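Local atomic coordinates of penicillin-binding protein 2B (Streptococcus pneumoniae, PDB entry 2WAD), a protein that forms peptide cross-links between adjacent glycan strands of cell wall peptidoglycan during peripheral wall synthesis and binds penicillin. Residues A[432-443]-A[590-600]; A[603-612]-A[663-674]. All blocks are in the same frame, centred on the assembly; numbering follows the deposited sequence.

Contact 1. Residues A[432-443]-A[590-600]; sequences FPITAVEALEYS and QVSHGTSPLTT. Unlike the reference sequence in segment 432-443: E438 (reference Gln). Unlike the reference sequence in segment 590-600: S592 (reference Ala), P597 (reference Gly).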
loop_
_atom_site.group_PDB
_atom_site.type_symbol
_atom_site.label_atom_id
_atom_site.label_comp_id
_atom_site.label_asym_id
_atom_site.label_seq_id
_atom_site.Cartn_x
_atom_site.Cartn_y
_atom_site.Cartn_z
ATOM N N PHE A 432 41.949 10.405 17.266
ATOM C CA PHE A 432 42.552 9.098 17.097
ATOM C C PHE A 432 42.264 8.551 15.706
ATOM O O PHE A 432 41.291 8.936 15.059
ATOM C CB PHE A 432 42.062 8.127 18.190
ATOM C CG PHE A 432 40.573 7.970 18.232
ATOM C CD1 PHE A 432 39.803 8.753 19.086
ATOM C CD2 PHE A 432 39.934 7.060 17.396
ATOM C CE1 PHE A 432 38.414 8.636 19.116
ATOM C CE2 PHE A 432 38.545 6.930 17.420
ATOM C CZ PHE A 432 37.781 7.738 18.272
ATOM N N PRO A 433 43.130 7.649 15.237
ATOM C CA PRO A 433 42.929 7.004 13.948
ATOM C C PRO A 433 41.759 6.025 14.003
ATOM O O PRO A 433 41.499 5.425 15.056
ATOM C CB PRO A 433 44.254 6.281 13.697
ATOM C CG PRO A 433 44.830 6.057 15.065
ATOM C CD PRO A 433 44.297 7.135 15.970
ATOM N N ILE A 434 41.054 5.911 12.877
ATOM C CA ILE A 434 39.850 5.096 12.751
ATOM C C ILE A 434 39.707 4.586 11.303
ATOM O O ILE A 434 39.792 5.356 10.348
ATOM C CB ILE A 434 38.604 5.903 13.250
ATOM C CG1 ILE A 434 37.431 4.976 13.519
ATOM C CG2 ILE A 434 38.168 7.001 12.276
ATOM C CD1 ILE A 434 36.249 5.675 14.196
ATOM N N THR A 435 39.536 3.277 11.143
ATOM C CA THR A 435 39.248 2.651 9.856
ATOM C C THR A 435 37.760 2.707 9.508
ATOM O O THR A 435 36.931 3.199 10.276
ATOM C CB THR A 435 39.644 1.159 9.848
ATOM O OG1 THR A 435 38.827 0.427 10.778
ATOM C CG2 THR A 435 41.146 0.954 10.151
ATOM N N ALA A 436 37.409 2.198 8.332
ATOM C CA ALA A 436 36.020 2.295 7.881
ATOM C C ALA A 436 35.149 1.360 8.736
ATOM O O ALA A 436 34.041 1.718 9.144
ATOM C CB ALA A 436 35.920 1.977 6.398
ATOM N N VAL A 437 35.697 0.193 9.049
ATOM C CA VAL A 437 35.043 -0.802 9.903
ATOM C C VAL A 437 34.743 -0.200 11.280
ATOM O O VAL A 437 33.640 -0.363 11.788
ATOM C CB VAL A 437 35.936 -2.043 10.066
ATOM C CG1 VAL A 437 35.332 -3.045 11.065
ATOM C CG2 VAL A 437 36.232 -2.721 8.711
ATOM N N GLU A 438 35.712 0.536 11.836
ATOM C CA GLU A 438 35.640 1.098 13.177
ATOM C C GLU A 438 34.743 2.319 13.198
ATOM O O GLU A 438 34.031 2.551 14.184
ATOM C CB GLU A 438 37.042 1.500 13.696
ATOM C CG GLU A 438 37.943 0.328 14.169
ATOM C CD GLU A 438 39.440 0.709 14.189
ATOM O OE1 GLU A 438 39.776 1.870 13.881
ATOM O OE2 GLU A 438 40.292 -0.144 14.501
ATOM N N ALA A 439 34.803 3.103 12.118
ATOM C CA ALA A 439 33.817 4.149 11.904
ATOM C C ALA A 439 32.382 3.649 12.036
ATOM O O ALA A 439 31.531 4.307 12.623
ATOM C CB ALA A 439 34.019 4.850 10.554
ATOM N N LEU A 440 32.101 2.487 11.477
ATOM C CA LEU A 440 30.762 1.912 11.626
ATOM C C LEU A 440 30.541 1.402 13.054
ATOM O O LEU A 440 29.493 1.670 13.665
ATOM C CB LEU A 440 30.530 0.823 10.574
ATOM C CG LEU A 440 30.332 1.327 9.131
ATOM C CD1 LEU A 440 30.352 0.220 8.097
ATOM C CD2 LEU A 440 29.037 2.104 8.967
ATOM N N GLU A 441 31.551 0.710 13.591
ATOM C CA GLU A 441 31.474 0.145 14.951
ATOM C C GLU A 441 31.167 1.195 16.018
ATOM O O GLU A 441 30.314 0.954 16.889
ATOM C CB GLU A 441 32.734 -0.641 15.323
ATOM C CG GLU A 441 32.718 -1.228 16.732
ATOM C CD GLU A 441 33.981 -2.038 17.064
ATOM O OE1 GLU A 441 34.866 -2.179 16.192
ATOM O OE2 GLU A 441 34.091 -2.541 18.205
ATOM N N TYR A 442 31.815 2.360 15.894
ATOM C CA TYR A 442 31.684 3.464 16.846
ATOM C C TYR A 442 30.659 4.532 16.486
ATOM O O TYR A 442 30.329 5.402 17.304
ATOM C CB TYR A 442 33.023 4.174 17.036
ATOM C CG TYR A 442 34.216 3.292 17.285
ATOM C CD1 TYR A 442 34.080 2.016 17.823
ATOM C CD2 TYR A 442 35.497 3.751 16.995
ATOM C CE1 TYR A 442 35.201 1.208 18.039
ATOM C CE2 TYR A 442 36.613 2.960 17.222
ATOM C CZ TYR A 442 36.465 1.690 17.731
ATOM O OH TYR A 442 37.604 0.923 17.929
ATOM N N SER A 443 30.148 4.459 15.262
ATOM C CA SER A 443 29.234 5.471 14.747
ATOM C C SER A 443 29.906 6.834 14.684
ATOM O O SER A 443 29.364 7.827 15.156
ATOM C CB SER A 443 27.919 5.528 15.540
ATOM O OG SER A 443 26.854 6.067 14.749
ATOM N N GLN A 590 30.936 -6.025 13.835
ATOM C CA GLN A 590 31.604 -5.471 15.008
ATOM C C GLN A 590 30.733 -4.511 15.833
ATOM O O GLN A 590 30.980 -4.311 17.019
ATOM C CB GLN A 590 32.941 -4.825 14.589
ATOM C CG GLN A 590 34.009 -5.847 14.088
ATOM C CD GLN A 590 35.422 -5.273 13.889
ATOM O OE1 GLN A 590 35.783 -4.208 14.406
ATOM N NE2 GLN A 590 36.225 -5.984 13.105
ATOM N N VAL A 591 29.731 -3.898 15.215
ATOM C CA VAL A 591 28.769 -3.074 15.934
ATOM C C VAL A 591 28.126 -3.943 17.018
ATOM O O VAL A 591 27.789 -3.449 18.100
ATOM C CB VAL A 591 27.635 -2.593 14.982
ATOM C CG1 VAL A 591 26.402 -2.147 15.761
ATOM C CG2 VAL A 591 28.130 -1.473 14.069
ATOM N N SER A 592 27.937 -5.227 16.717
ATOM C CA SER A 592 27.214 -6.112 17.625
ATOM C C SER A 592 28.111 -7.105 18.372
ATOM O O SER A 592 27.629 -7.773 19.276
ATOM C CB SER A 592 26.113 -6.887 16.910
ATOM O OG SER A 592 26.654 -7.633 15.834
ATOM N N HIS A 593 29.387 -7.204 18.003
ATOM C CA HIS A 593 30.294 -8.201 18.578
ATOM C C HIS A 593 31.557 -7.579 19.157
ATOM O O HIS A 593 32.381 -8.290 19.736
ATOM C CB HIS A 593 30.667 -9.306 17.578
ATOM C CG HIS A 593 29.507 -10.174 17.170
ATOM N ND1 HIS A 593 28.556 -9.777 16.249
ATOM C CD2 HIS A 593 29.158 -11.425 17.548
ATOM C CE1 HIS A 593 27.667 -10.741 16.092
ATOM N NE2 HIS A 593 28.001 -11.746 16.877
ATOM N N GLY A 594 31.716 -6.266 18.999
ATOM C CA GLY A 594 32.947 -5.587 19.410
ATOM C C GLY A 594 33.193 -5.512 20.912
ATOM O O GLY A 594 32.288 -5.702 21.717
ATOM N N THR A 595 34.423 -5.189 21.297
ATOM C CA THR A 595 34.769 -5.142 22.719
ATOM C C THR A 595 35.422 -3.831 23.129
ATOM O O THR A 595 36.135 -3.776 24.132
ATOM C CB THR A 595 35.721 -6.278 23.091
ATOM O OG1 THR A 595 36.905 -6.166 22.289
ATOM C CG2 THR A 595 35.053 -7.651 22.847
ATOM N N SER A 596 35.154 -2.773 22.370
ATOM C CA SER A 596 35.686 -1.447 22.684
ATOM C C SER A 596 34.705 -0.701 23.598
ATOM O O SER A 596 33.495 -0.935 23.571
ATOM C CB SER A 596 35.945 -0.685 21.376
ATOM O OG SER A 596 36.102 0.717 21.557
ATOM N N PRO A 597 35.220 0.221 24.417
ATOM C CA PRO A 597 34.284 1.116 25.097
ATOM C C PRO A 597 33.400 1.920 24.120
ATOM O O PRO A 597 32.375 2.479 24.541
ATOM C CB PRO A 597 35.177 2.038 25.933
ATOM C CG PRO A 597 36.597 1.574 25.717
ATOM C CD PRO A 597 36.642 0.472 24.724
ATOM N N LEU A 598 33.754 1.936 22.832
ATOM C CA LEU A 598 32.995 2.703 21.839
ATOM C C LEU A 598 32.087 1.835 20.975
ATOM O O LEU A 598 31.385 2.349 20.106
ATOM C CB LEU A 598 33.911 3.554 20.934
ATOM C CG LEU A 598 34.767 4.578 21.673
ATOM C CD1 LEU A 598 35.735 5.287 20.732
ATOM C CD2 LEU A 598 33.897 5.572 22.429
ATOM N N THR A 599 32.134 0.524 21.181
ATOM C CA THR A 599 31.231 -0.364 20.484
ATOM C C THR A 599 29.792 0.017 20.822
ATOM O O THR A 599 29.424 0.117 22.001
ATOM C CB THR A 599 31.479 -1.818 20.876
ATOM O OG1 THR A 599 32.762 -2.219 20.376
ATOM C CG2 THR A 599 30.388 -2.715 20.256
ATOM N N THR A 600 28.980 0.230 19.790
ATOM C CA THR A 600 27.662 0.816 19.995
ATOM C C THR A 600 26.521 -0.198 20.065
ATOM O O THR A 600 25.424 0.138 20.517
ATOM C CB THR A 600 27.306 1.820 18.874
ATOM O OG1 THR A 600 27.445 1.172 17.598
ATOM C CG2 THR A 600 28.215 3.074 18.942
HETATM O O HOH W 1 26.871 1.806 15.254
HETATM O O HOH W 2 35.946 -4.202 19.009
#

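Contact 2. Residues A[603-612]-A[663-674]; sequences AFSDGATVSI and PAIARDIINLYN. Unlike the reference sequence in segment 603-612: D606 (reference Asn), T609 (reference Leu). Unlike the reference sequence in segment 663-674: A664 (reference Ser), N674 (reference Gln).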
loop_
_atom_site.group_PDB
_atom_site.type_symbol
_atom_site.label_atom_id
_atom_site.label_comp_id
_atom_site.label_asym_id
_atom_site.label_seq_id
_atom_site.Cartn_x
_atom_site.Cartn_y
_atom_site.Cartn_z
ATOM N N ALA A 603 23.954 -4.623 22.493
ATOM C CA ALA A 603 22.571 -5.019 22.798
ATOM C C ALA A 603 21.923 -5.952 21.765
ATOM O O ALA A 603 21.036 -6.744 22.133
ATOM C CB ALA A 603 21.669 -3.806 23.097
ATOM N N PHE A 604 22.366 -5.861 20.507
ATOM C CA PHE A 604 21.934 -6.766 19.423
ATOM C C PHE A 604 22.192 -8.246 19.754
ATOM O O PHE A 604 21.395 -9.098 19.382
ATOM C CB PHE A 604 22.666 -6.500 18.088
ATOM C CG PHE A 604 22.146 -5.330 17.293
ATOM C CD1 PHE A 604 20.817 -5.265 16.916
ATOM C CD2 PHE A 604 23.010 -4.313 16.890
ATOM C CE1 PHE A 604 20.319 -4.202 16.170
ATOM C CE2 PHE A 604 22.533 -3.233 16.122
ATOM C CZ PHE A 604 21.179 -3.175 15.766
ATOM N N SER A 605 23.333 -8.547 20.371
ATOM C CA SER A 605 23.756 -9.935 20.599
ATOM C C SER A 605 23.283 -10.488 21.938
ATOM O O SER A 605 23.342 -11.695 22.148
ATOM C CB SER A 605 25.280 -10.059 20.583
ATOM O OG SER A 605 25.842 -9.387 19.478
ATOM N N ASP A 606 22.815 -9.613 22.825
ATOM C CA ASP A 606 22.461 -9.991 24.199
ATOM C C ASP A 606 21.175 -10.819 24.256
ATOM O O ASP A 606 20.069 -10.269 24.264
ATOM C CB ASP A 606 22.338 -8.738 25.073
ATOM C CG ASP A 606 22.047 -9.052 26.538
ATOM O OD1 ASP A 606 21.953 -10.245 26.915
ATOM O OD2 ASP A 606 21.916 -8.084 27.324
ATOM N N GLY A 607 21.325 -12.138 24.302
ATOM C CA GLY A 607 20.184 -13.042 24.198
ATOM C C GLY A 607 19.800 -13.380 22.760
ATOM O O GLY A 607 18.734 -13.941 22.512
ATOM N N ALA A 608 20.681 -13.057 21.817
ATOM C CA ALA A 608 20.528 -13.436 20.408
ATOM C C ALA A 608 20.647 -14.941 20.155
ATOM O O ALA A 608 21.654 -15.546 20.536
ATOM C CB ALA A 608 21.546 -12.694 19.554
ATOM N N THR A 609 19.648 -15.528 19.488
ATOM C CA THR A 609 19.641 -16.971 19.213
ATOM C C THR A 609 20.320 -17.335 17.887
ATOM O O THR A 609 20.579 -18.508 17.622
ATOM C CB THR A 609 18.219 -17.596 19.292
ATOM O OG1 THR A 609 17.389 -17.096 18.231
ATOM C CG2 THR A 609 17.560 -17.279 20.609
ATOM N N VAL A 610 20.590 -16.326 17.056
ATOM C CA VAL A 610 21.461 -16.446 15.886
ATOM C C VAL A 610 22.383 -15.237 15.890
ATOM O O VAL A 610 22.086 -14.234 16.544
ATOM C CB VAL A 610 20.680 -16.412 14.530
ATOM C CG1 VAL A 610 19.977 -17.738 14.259
ATOM C CG2 VAL A 610 19.720 -15.226 14.481
ATOM N N SER A 611 23.489 -15.341 15.159
ATOM C CA SER A 611 24.424 -14.238 14.997
ATOM C C SER A 611 23.774 -13.089 14.218
ATOM O O SER A 611 23.302 -13.276 13.103
ATOM C CB SER A 611 25.667 -14.728 14.261
ATOM O OG SER A 611 26.545 -13.643 14.004
ATOM N N ILE A 612 23.770 -11.907 14.824
ATOM C CA ILE A 612 23.124 -10.708 14.316
ATOM C C ILE A 612 24.178 -9.648 13.989
ATOM O O ILE A 612 25.102 -9.413 14.787
ATOM C CB ILE A 612 22.145 -10.138 15.377
ATOM C CG1 ILE A 612 21.025 -11.150 15.632
ATOM C CG2 ILE A 612 21.568 -8.814 14.893
ATOM C CD1 ILE A 612 19.982 -10.709 16.581
ATOM N N PRO A 663 17.971 -1.357 19.084
ATOM C CA PRO A 663 18.636 -2.638 18.854
ATOM C C PRO A 663 17.925 -3.802 19.542
ATOM O O PRO A 663 17.894 -4.909 19.003
ATOM C CB PRO A 663 20.015 -2.435 19.498
ATOM C CG PRO A 663 20.234 -0.920 19.451
ATOM C CD PRO A 663 18.892 -0.303 19.571
ATOM N N ALA A 664 17.323 -3.559 20.708
ATOM C CA ALA A 664 16.690 -4.646 21.469
ATOM C C ALA A 664 15.389 -5.058 20.786
ATOM O O ALA A 664 15.044 -6.242 20.715
ATOM C CB ALA A 664 16.431 -4.219 22.925
ATOM N N ILE A 665 14.662 -4.084 20.264
ATOM C CA ILE A 665 13.479 -4.406 19.463
ATOM C C ILE A 665 13.863 -5.208 18.220
ATOM O O ILE A 665 13.292 -6.267 17.973
ATOM C CB ILE A 665 12.661 -3.154 19.080
ATOM C CG1 ILE A 665 12.128 -2.471 20.347
ATOM C CG2 ILE A 665 11.500 -3.542 18.168
ATOM C CD1 ILE A 665 11.721 -1.015 20.129
ATOM N N ALA A 666 14.863 -4.727 17.478
ATOM C CA ALA A 666 15.383 -5.425 16.295
ATOM C C ALA A 666 15.774 -6.878 16.613
ATOM O O ALA A 666 15.438 -7.820 15.897
ATOM C CB ALA A 666 16.600 -4.644 15.704
ATOM N N ARG A 667 16.521 -7.059 17.689
ATOM C CA ARG A 667 16.943 -8.388 18.132
ATOM C C ARG A 667 15.745 -9.263 18.445
ATOM O O ARG A 667 15.695 -10.436 18.075
ATOM C CB ARG A 667 17.755 -8.182 19.416
ATOM C CG ARG A 667 18.161 -9.480 20.127
ATOM C CD ARG A 667 18.622 -9.126 21.532
ATOM N NE ARG A 667 17.464 -8.765 22.355
ATOM C CZ ARG A 667 17.521 -7.931 23.383
ATOM N NH1 ARG A 667 18.679 -7.357 23.682
ATOM N NH2 ARG A 667 16.427 -7.670 24.099
ATOM N N ASP A 668 14.784 -8.708 19.178
ATOM C CA ASP A 668 13.667 -9.524 19.628
ATOM C C ASP A 668 12.771 -9.889 18.447
ATOM O O ASP A 668 12.102 -10.924 18.496
ATOM C CB ASP A 668 12.823 -8.797 20.668
ATOM C CG ASP A 668 13.488 -8.720 22.032
ATOM O OD1 ASP A 668 12.912 -8.038 22.897
ATOM O OD2 ASP A 668 14.573 -9.292 22.248
ATOM N N ILE A 669 12.701 -9.026 17.434
ATOM C CA ILE A 669 11.989 -9.399 16.212
ATOM C C ILE A 669 12.729 -10.519 15.495
ATOM O O ILE A 669 12.105 -11.441 14.970
ATOM C CB ILE A 669 11.757 -8.223 15.231
ATOM C CG1 ILE A 669 10.750 -7.224 15.811
ATOM C CG2 ILE A 669 11.244 -8.736 13.873
ATOM C CD1 ILE A 669 10.779 -5.835 15.150
ATOM N N ILE A 670 14.056 -10.436 15.462
ATOM C CA ILE A 670 14.830 -11.502 14.839
ATOM C C ILE A 670 14.644 -12.829 15.582
ATOM O O ILE A 670 14.442 -13.869 14.945
ATOM C CB ILE A 670 16.313 -11.100 14.623
ATOM C CG1 ILE A 670 16.368 -10.006 13.542
ATOM C CG2 ILE A 670 17.180 -12.293 14.169
ATOM C CD1 ILE A 670 17.739 -9.522 13.206
ATOM N N ASN A 671 14.712 -12.807 16.912
ATOM C CA ASN A 671 14.537 -14.034 17.697
ATOM C C ASN A 671 13.122 -14.555 17.470
ATOM O O ASN A 671 12.913 -15.756 17.369
ATOM C CB ASN A 671 14.686 -13.777 19.201
ATOM C CG ASN A 671 16.121 -13.635 19.650
ATOM O OD1 ASN A 671 17.041 -14.057 18.962
ATOM N ND2 ASN A 671 16.312 -13.098 20.859
ATOM N N LEU A 672 12.136 -13.661 17.410
ATOM C CA LEU A 672 10.753 -14.110 17.206
ATOM C C LEU A 672 10.653 -14.881 15.905
ATOM O O LEU A 672 10.052 -15.953 15.841
ATOM C CB LEU A 672 9.759 -12.954 17.215
ATOM C CG LEU A 672 9.268 -12.485 18.591
ATOM C CD1 LEU A 672 8.615 -11.105 18.546
ATOM C CD2 LEU A 672 8.344 -13.511 19.277
ATOM N N TYR A 673 11.278 -14.337 14.866
ATOM C CA TYR A 673 11.280 -14.991 13.562
ATOM C C TYR A 673 11.982 -16.341 13.543
ATOM O O TYR A 673 11.497 -17.284 12.907
ATOM C CB TYR A 673 11.929 -14.099 12.505
ATOM C CG TYR A 673 11.736 -14.656 11.114
ATOM C CD1 TYR A 673 10.472 -14.709 10.537
ATOM C CD2 TYR A 673 12.811 -15.148 10.386
ATOM C CE1 TYR A 673 10.283 -15.240 9.258
ATOM C CE2 TYR A 673 12.639 -15.643 9.106
ATOM C CZ TYR A 673 11.372 -15.687 8.547
ATOM O OH TYR A 673 11.194 -16.204 7.290
ATOM N N ASN A 674 13.141 -16.408 14.194
ATOM C CA ASN A 674 13.902 -17.654 14.313
ATOM C C ASN A 674 13.141 -18.791 14.998
ATOM O O ASN A 674 13.183 -19.924 14.550
ATOM C CB ASN A 674 15.236 -17.452 15.030
ATOM C CG ASN A 674 16.151 -18.653 14.859
ATOM O OD1 ASN A 674 16.226 -19.226 13.771
ATOM N ND2 ASN A 674 16.835 -19.051 15.929
#

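Contact 1. Residues A[432-443]-A[590-600]
The Y442 ring lies between L598 and its own helix. L598 CB sits over one face, 3.9 Å from the ring centroid, in a CH-pi contact; the opposite face carries the carbonyl O of E438. The CD1 methyl of L598 reaches on to CZ of F432, 4.0 Å away. These groups join strand 432-434 and helix 436-442 to the loop after helix 578-593, in the transpeptidase domain of a penicillin-binding protein. S443, just past Y442, probably supplies the serine of the SxN motif: its OG bonds to the active-site S386 and to K615.

E441 carries the polar part. Its side chain is fully extended, with CG anti to the backbone N (chi1 179°), which takes the carboxylate across to the loop. OE2 receives the hydroxyl of T599 on its anti lone pair, OG1 to OE2 2.6 Å. A water also donates to OE2 and accepts from T595 N. T599 OG1 in turn accepts from S596 N, 3.2 Å. The hydroxyl is thus held between loop and helix. V591 packs its CG2 against E441 CA.

S596 OG accepts from L598 N in an ST turn, in the same loop that places L598 CB over the Y442 ring. At the helix end, T600 N donates to E441 O over 3.3 Å, with the C=O...N angle at 161°.

Contact 2. Residues A[603-612]-A[663-674]
The side chains of R667, N671 and N674 reach from helix 661-676 to the loop 603-612, each meeting it in a different way. The helix is the C-terminal helix of the transpeptidase domain, which has the serine beta-lactamase-like fold, and the loop leads into strand 613-616 at the edge of its central antiparallel sheet.

R667 leaves the helix with CG anti to the backbone N, and its chain bends at chi3 (73°). The bend brings NH1 to A603 O, 2.9 Å away and somewhat out of the guanidinium plane. D606 O lies over one face of the group. NE and NH2 both grip OD2 of D668, side-on, in a salt bridge that probably fixes the rotation of the guanidinium. D668 OD1 is held by Y327.

N671 uses both ends of its amide. ND2 donates to G607 O in the type II turn 605-608, approaching from above the carbonyl plane. OD1 takes two bonds from T609, from N at 3.0 Å and from OG1, both from the same face of the amide.

Apolar contacts lie beside this polar row. P663 CB stands over one face of the F604 ring, 3.9 Å from its centroid, while A666 CB lies at the ring edge. I612 CD1 and I670 CG2 meet tip to tip at 4.0 Å. V610 crosses I670 at about a right angle, with 3.9 Å between their CG2 atoms. Beyond them I670 rests on A636 and A638 of strand 634-638.

At the far end, N674 OD1 is bonded to M679 N. Its ND2 donates to T609 OG1 at 3.1 Å, so this hydroxyl both gives to N671 and receives from N674.

How the contacts relate
Contact 1 closes before contact 2 opens along the chain, and both lie in the transpeptidase domain with centres about 19 Å apart. They meet at S592, near the C-terminal part of helix 578-593. S592, in contact 1, probably bonds through its OG to I612 O in contact 2, and its CB packs against F604. The loop after that helix leads into strand 613-616, an outermost strand of the six-stranded antiparallel sheet. One loop, between helix 578-593 and strand 613-616, thus packs first on helix 436-442 and then on helix 661-676, next to the probable active site.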